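Local coordinates for transcriptional protein SWT1 (Saccharomyces cerevisiae, PDB 4PQZ), which takes part in transcription, probably as an activator, and has RNA endonuclease activity, the piece described here being its C-terminal HEPN-like domain, at residues A[47-59]-A[69-81]. Residues are numbered along the deposited sequence; the frame is centred on the assembly and turned at random.
Sequences KETIFFAIDHTLR and IDYNPDKLTTIEN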
loop_
_atom_site.group_PDB
_atom_site.type_symbol
_atom_site.label_atom_id
_atom_site.label_comp_id
_atom_site.label_asym_id
_atom_site.label_seq_id
_atom_site.Cartn_x
_atom_site.Cartn_y
_atom_site.Cartn_z
ATOM N N LYS A 47 3.043 -4.115 -2.888
ATOM C CA LYS A 47 3.751 -4.438 -1.639
ATOM C C LYS A 47 4.973 -3.549 -1.393
ATOM O O LYS A 47 5.100 -2.946 -0.325
ATOM C CB LYS A 47 4.190 -5.909 -1.616
ATOM C CG LYS A 47 3.197 -6.873 -0.979
ATOM C CD LYS A 47 3.658 -8.335 -1.127
ATOM C CE LYS A 47 4.864 -8.661 -0.249
ATOM N NZ LYS A 47 5.484 -9.978 -0.604
ATOM N N GLU A 48 5.866 -3.475 -2.378
ATOM C CA GLU A 48 7.076 -2.660 -2.262
ATOM C C GLU A 48 6.756 -1.186 -2.036
ATOM O O GLU A 48 7.466 -0.486 -1.317
ATOM C CB GLU A 48 7.946 -2.802 -3.507
ATOM C CG GLU A 48 8.726 -4.097 -3.584
ATOM C CD GLU A 48 9.538 -4.192 -4.861
ATOM O OE1 GLU A 48 9.375 -3.313 -5.742
ATOM O OE2 GLU A 48 10.339 -5.142 -4.986
ATOM N N THR A 49 5.674 -0.728 -2.650
ATOM C CA THR A 49 5.280 0.674 -2.583
ATOM C C THR A 49 4.626 1.015 -1.241
ATOM O O THR A 49 4.790 2.117 -0.716
ATOM C CB THR A 49 4.336 1.037 -3.779
ATOM O OG1 THR A 49 4.935 0.592 -4.997
ATOM C CG2 THR A 49 4.092 2.526 -3.870
ATOM N N ILE A 50 3.884 0.066 -0.688
ATOM C CA ILE A 50 3.306 0.240 0.635
ATOM C C ILE A 50 4.429 0.297 1.665
ATOM O O ILE A 50 4.421 1.126 2.572
ATOM C CB ILE A 50 2.349 -0.912 0.997
ATOM C CG1 ILE A 50 1.143 -0.941 0.050
ATOM C CG2 ILE A 50 1.867 -0.764 2.433
ATOM C CD1 ILE A 50 0.358 -2.253 0.112
ATOM N N PHE A 51 5.407 -0.586 1.499
ATOM C CA PHE A 51 6.517 -0.692 2.441
ATOM C C PHE A 51 7.356 0.577 2.410
ATOM O O PHE A 51 7.657 1.140 3.460
ATOM C CB PHE A 51 7.386 -1.924 2.147
ATOM C CG PHE A 51 6.666 -3.233 2.336
ATOM C CD1 PHE A 51 5.447 -3.279 3.001
ATOM C CD2 PHE A 51 7.209 -4.415 1.853
ATOM C CE1 PHE A 51 4.780 -4.475 3.175
ATOM C CE2 PHE A 51 6.548 -5.620 2.028
ATOM C CZ PHE A 51 5.330 -5.649 2.690
ATOM N N PHE A 52 7.707 1.030 1.206
ATOM C CA PHE A 52 8.412 2.300 1.021
ATOM C C PHE A 52 7.702 3.437 1.740
ATOM O O PHE A 52 8.342 4.205 2.469
ATOM C CB PHE A 52 8.558 2.657 -0.474
ATOM C CG PHE A 52 9.016 4.086 -0.717
ATOM C CD1 PHE A 52 10.361 4.437 -0.585
ATOM C CD2 PHE A 52 8.104 5.077 -1.065
ATOM C CE1 PHE A 52 10.791 5.754 -0.802
ATOM C CE2 PHE A 52 8.521 6.393 -1.288
ATOM C CZ PHE A 52 9.865 6.732 -1.152
ATOM N N ALA A 53 6.385 3.531 1.525
ATOM C CA ALA A 53 5.577 4.624 2.066
ATOM C C ALA A 53 5.517 4.606 3.594
ATOM O O ALA A 53 5.611 5.649 4.247
ATOM C CB ALA A 53 4.180 4.604 1.479
ATOM N N ILE A 54 5.372 3.415 4.159
ATOM C CA ILE A 54 5.346 3.279 5.602
ATOM C C ILE A 54 6.722 3.541 6.220
ATOM O O ILE A 54 6.833 4.298 7.188
ATOM C CB ILE A 54 4.777 1.916 6.024
ATOM C CG1 ILE A 54 3.271 1.893 5.723
ATOM C CG2 ILE A 54 5.045 1.658 7.487
ATOM C CD1 ILE A 54 2.594 0.668 6.184
ATOM N N ASP A 55 7.764 2.945 5.638
ATOM C CA ASP A 55 9.161 3.193 6.031
ATOM C C ASP A 55 9.502 4.677 6.071
ATOM O O ASP A 55 10.041 5.176 7.050
ATOM C CB ASP A 55 10.129 2.479 5.066
ATOM C CG ASP A 55 11.612 2.580 5.508
ATOM O OD1 ASP A 55 12.072 1.750 6.320
ATOM O OD2 ASP A 55 12.326 3.480 5.026
ATOM N N HIS A 56 9.171 5.376 4.994
ATOM C CA HIS A 56 9.563 6.771 4.804
ATOM C C HIS A 56 8.872 7.705 5.799
ATOM O O HIS A 56 9.471 8.645 6.331
ATOM C CB HIS A 56 9.259 7.210 3.352
ATOM C CG HIS A 56 10.103 8.350 2.887
ATOM N ND1 HIS A 56 9.658 9.660 2.875
ATOM C CD2 HIS A 56 11.375 8.386 2.425
ATOM C CE1 HIS A 56 10.613 10.444 2.423
ATOM N NE2 HIS A 56 11.672 9.697 2.140
ATOM N N THR A 57 7.599 7.437 6.027
ATOM C CA THR A 57 6.796 8.237 6.934
ATOM C C THR A 57 7.239 8.013 8.405
ATOM O O THR A 57 7.369 8.968 9.173
ATOM C CB THR A 57 5.295 7.939 6.694
ATOM O OG1 THR A 57 4.808 8.720 5.590
ATOM C CG2 THR A 57 4.437 8.197 7.956
ATOM N N LEU A 58 7.515 6.763 8.768
ATOM C CA LEU A 58 7.934 6.432 10.131
ATOM C C LEU A 58 9.317 6.989 10.463
ATOM O O LEU A 58 9.526 7.567 11.532
ATOM C CB LEU A 58 7.907 4.923 10.360
ATOM C CG LEU A 58 6.633 4.317 10.971
ATOM C CD1 LEU A 58 6.020 5.250 11.946
ATOM C CD2 LEU A 58 5.637 4.139 9.973
ATOM N N ARG A 59 10.254 6.810 9.536
ATOM C CA ARG A 59 11.597 7.343 9.676
ATOM C C ARG A 59 11.607 8.872 9.763
ATOM O O ARG A 59 12.434 9.455 10.462
ATOM C CB ARG A 59 12.474 6.864 8.523
ATOM C CG ARG A 59 12.883 5.401 8.624
ATOM C CD ARG A 59 13.859 5.067 7.504
ATOM N NE ARG A 59 14.299 3.673 7.515
ATOM C CZ ARG A 59 15.341 3.222 8.210
ATOM N NH1 ARG A 59 16.048 4.055 8.972
ATOM N NH2 ARG A 59 15.670 1.935 8.155
ATOM N N ILE A 69 10.414 2.971 19.092
ATOM C CA ILE A 69 8.963 2.832 18.880
ATOM C C ILE A 69 8.607 1.584 18.084
ATOM O O ILE A 69 7.574 1.539 17.416
ATOM C CB ILE A 69 8.304 4.103 18.272
ATOM C CG1 ILE A 69 9.163 4.697 17.154
ATOM C CG2 ILE A 69 8.070 5.157 19.339
ATOM C CD1 ILE A 69 8.875 4.105 15.781
ATOM N N ASP A 70 9.470 0.572 18.176
ATOM C CA ASP A 70 9.200 -0.768 17.621
ATOM C C ASP A 70 8.935 -0.834 16.105
ATOM O O ASP A 70 8.196 -1.702 15.626
ATOM C CB ASP A 70 8.067 -1.471 18.385
ATOM C CG ASP A 70 8.340 -1.563 19.871
ATOM O OD1 ASP A 70 9.392 -2.140 20.247
ATOM O OD2 ASP A 70 7.508 -1.049 20.653
ATOM N N TYR A 71 9.540 0.068 15.345
ATOM C CA TYR A 71 9.554 -0.123 13.907
ATOM C C TYR A 71 10.909 -0.652 13.451
ATOM O O TYR A 71 11.892 0.095 13.408
ATOM C CB TYR A 71 9.191 1.157 13.144
ATOM C CG TYR A 71 9.526 1.049 11.675
ATOM C CD1 TYR A 71 8.932 0.073 10.880
ATOM C CD2 TYR A 71 10.450 1.898 11.090
ATOM C CE1 TYR A 71 9.243 -0.052 9.548
ATOM C CE2 TYR A 71 10.771 1.788 9.750
ATOM C CZ TYR A 71 10.162 0.811 8.984
ATOM O OH TYR A 71 10.483 0.688 7.654
ATOM N N ASN A 72 10.964 -1.943 13.130
ATOM C CA ASN A 72 12.115 -2.492 12.416
ATOM C C ASN A 72 11.751 -2.812 10.963
ATOM O O ASN A 72 10.837 -3.609 10.720
ATOM C CB ASN A 72 12.669 -3.741 13.115
ATOM C CG ASN A 72 14.145 -3.987 12.788
ATOM O OD1 ASN A 72 14.490 -4.442 11.695
ATOM N ND2 ASN A 72 15.019 -3.691 13.744
ATOM N N PRO A 73 12.452 -2.179 10.008
ATOM C CA PRO A 73 12.238 -2.320 8.560
ATOM C C PRO A 73 12.167 -3.789 8.111
ATOM O O PRO A 73 11.406 -4.137 7.206
ATOM C CB PRO A 73 13.466 -1.636 7.968
ATOM C CG PRO A 73 13.799 -0.568 8.969
ATOM C CD PRO A 73 13.479 -1.170 10.322
ATOM N N ASP A 74 12.970 -4.631 8.754
ATOM C CA ASP A 74 12.822 -6.074 8.724
ATOM C C ASP A 74 12.182 -6.322 10.081
ATOM O O ASP A 74 12.895 -6.422 11.070
ATOM C CB ASP A 74 14.205 -6.749 8.668
ATOM C CG ASP A 74 15.173 -6.066 7.708
ATOM O OD1 ASP A 74 15.278 -6.509 6.550
ATOM O OD2 ASP A 74 15.867 -5.110 8.112
ATOM N N LYS A 75 10.864 -6.510 10.163
ATOM C CA LYS A 75 10.052 -7.205 9.172
ATOM C C LYS A 75 8.796 -6.444 8.737
ATOM O O LYS A 75 7.708 -6.672 9.244
ATOM C CB LYS A 75 9.638 -8.512 9.814
ATOM C CG LYS A 75 8.896 -9.511 8.967
ATOM C CD LYS A 75 8.309 -10.609 9.852
ATOM C CE LYS A 75 9.133 -11.899 9.878
ATOM N NZ LYS A 75 8.704 -12.843 10.947
ATOM N N LEU A 76 8.975 -5.563 7.762
ATOM C CA LEU A 76 7.890 -5.114 6.923
ATOM C C LEU A 76 7.934 -6.039 5.719
ATOM O O LEU A 76 8.419 -5.643 4.660
ATOM C CB LEU A 76 8.148 -3.685 6.456
ATOM C CG LEU A 76 7.301 -2.560 7.052
ATOM C CD1 LEU A 76 7.442 -1.294 6.209
ATOM C CD2 LEU A 76 5.851 -3.005 7.157
ATOM N N THR A 77 7.478 -7.280 5.892
ATOM C CA THR A 77 7.492 -8.258 4.794
ATOM C C THR A 77 6.112 -8.597 4.256
ATOM O O THR A 77 5.980 -9.124 3.150
ATOM C CB THR A 77 8.210 -9.593 5.134
ATOM O OG1 THR A 77 7.584 -10.200 6.271
ATOM C CG2 THR A 77 9.698 -9.358 5.372
ATOM N N THR A 78 5.078 -8.313 5.032
ATOM C CA THR A 78 3.736 -8.630 4.570
ATOM C C THR A 78 2.846 -7.402 4.543
ATOM O O THR A 78 3.145 -6.384 5.166
ATOM C CB THR A 78 3.063 -9.732 5.433
ATOM O OG1 THR A 78 2.738 -9.207 6.725
ATOM C CG2 THR A 78 3.975 -10.932 5.582
ATOM N N ILE A 79 1.743 -7.505 3.812
ATOM C CA ILE A 79 0.762 -6.434 3.788
ATOM C C ILE A 79 0.113 -6.344 5.164
ATOM O O ILE A 79 -0.246 -5.258 5.617
ATOM C CB ILE A 79 -0.243 -6.647 2.643
ATOM C CG1 ILE A 79 0.468 -6.396 1.313
ATOM C CG2 ILE A 79 -1.480 -5.746 2.788
ATOM C CD1 ILE A 79 -0.357 -6.738 0.074
ATOM N N GLU A 80 0.006 -7.490 5.836
ATOM C CA GLU A 80 -0.495 -7.539 7.212
ATOM C C GLU A 80 0.366 -6.754 8.217
ATOM O O GLU A 80 -0.176 -6.060 9.063
ATOM C CB GLU A 80 -0.680 -8.985 7.692
ATOM C CG GLU A 80 -1.247 -9.093 9.104
ATOM C CD GLU A 80 -2.322 -10.158 9.223
ATOM O OE1 GLU A 80 -2.113 -11.284 8.714
ATOM O OE2 GLU A 80 -3.380 -9.863 9.825
ATOM N N ASN A 81 1.691 -6.881 8.123
ATOM C CA ASN A 81 2.611 -6.045 8.903
ATOM C C ASN A 81 2.401 -4.555 8.665
ATOM O O ASN A 81 2.331 -3.766 9.612
ATOM C CB ASN A 81 4.062 -6.376 8.568
ATOM C CG ASN A 81 4.463 -7.754 9.010
ATOM O OD1 ASN A 81 3.902 -8.307 9.961
ATOM N ND2 ASN A 81 5.448 -8.329 8.319
#
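Two first torsions bring the Y71 hydroxyl and the D55 carboxylate together: CG of D55 stands opposite its backbone N (chi1 -174°), and the tyrosine has the same setting (chi1 166°), which sends its ring from the loop to the flank of helix 35-62. The phenol donates to D55 OD1, and the modelled separation of Y71 OH and D55 OD1, 2.3 Å, is shorter than a normal hydrogen bond, so its exact length is doubtful. OD1 lies at the edge of the ring, near its plane, while the carboxylate plane is turned 66° from that of the ring. One helical turn on, R59 NE forms a salt bridge with the same OD1 atom of D55 at 3.2 Å, approaching on the syn side but tilted out of the carboxylate plane. OD1 thus takes both the phenol and the stronger R59 NE bond, NE also bonds weakly to OD2, and the R59 side chain thereby helps fix the carboxylate's rotation. Further along, F51 illustrates how an aromatic residue can pack against polar backbone: L76 O sits over one ring face, off centre toward the rim, K47 O over the opposite face, and T78 O meets the edge, 3.2 Å from F51 CE1. The L76 side chain runs past F51 in the opposite direction, and its CD1 also reaches I54 CG2 at 4.0 Å. At the far end, K47 CG rests against I79 CG1 at 3.6 Å, just where T78 caps helix 79-88 by accepting from N81 N through OG1. Beyond the contact, Y71 and L76 both meet Y85, while I50 and I54 touch A82 of the same helix. The ensemble shows a loop leading into an N-capped helix, laid lengthwise along a long helix within the all-helical, HEPN-like fold of the Swt1 C-terminal domain.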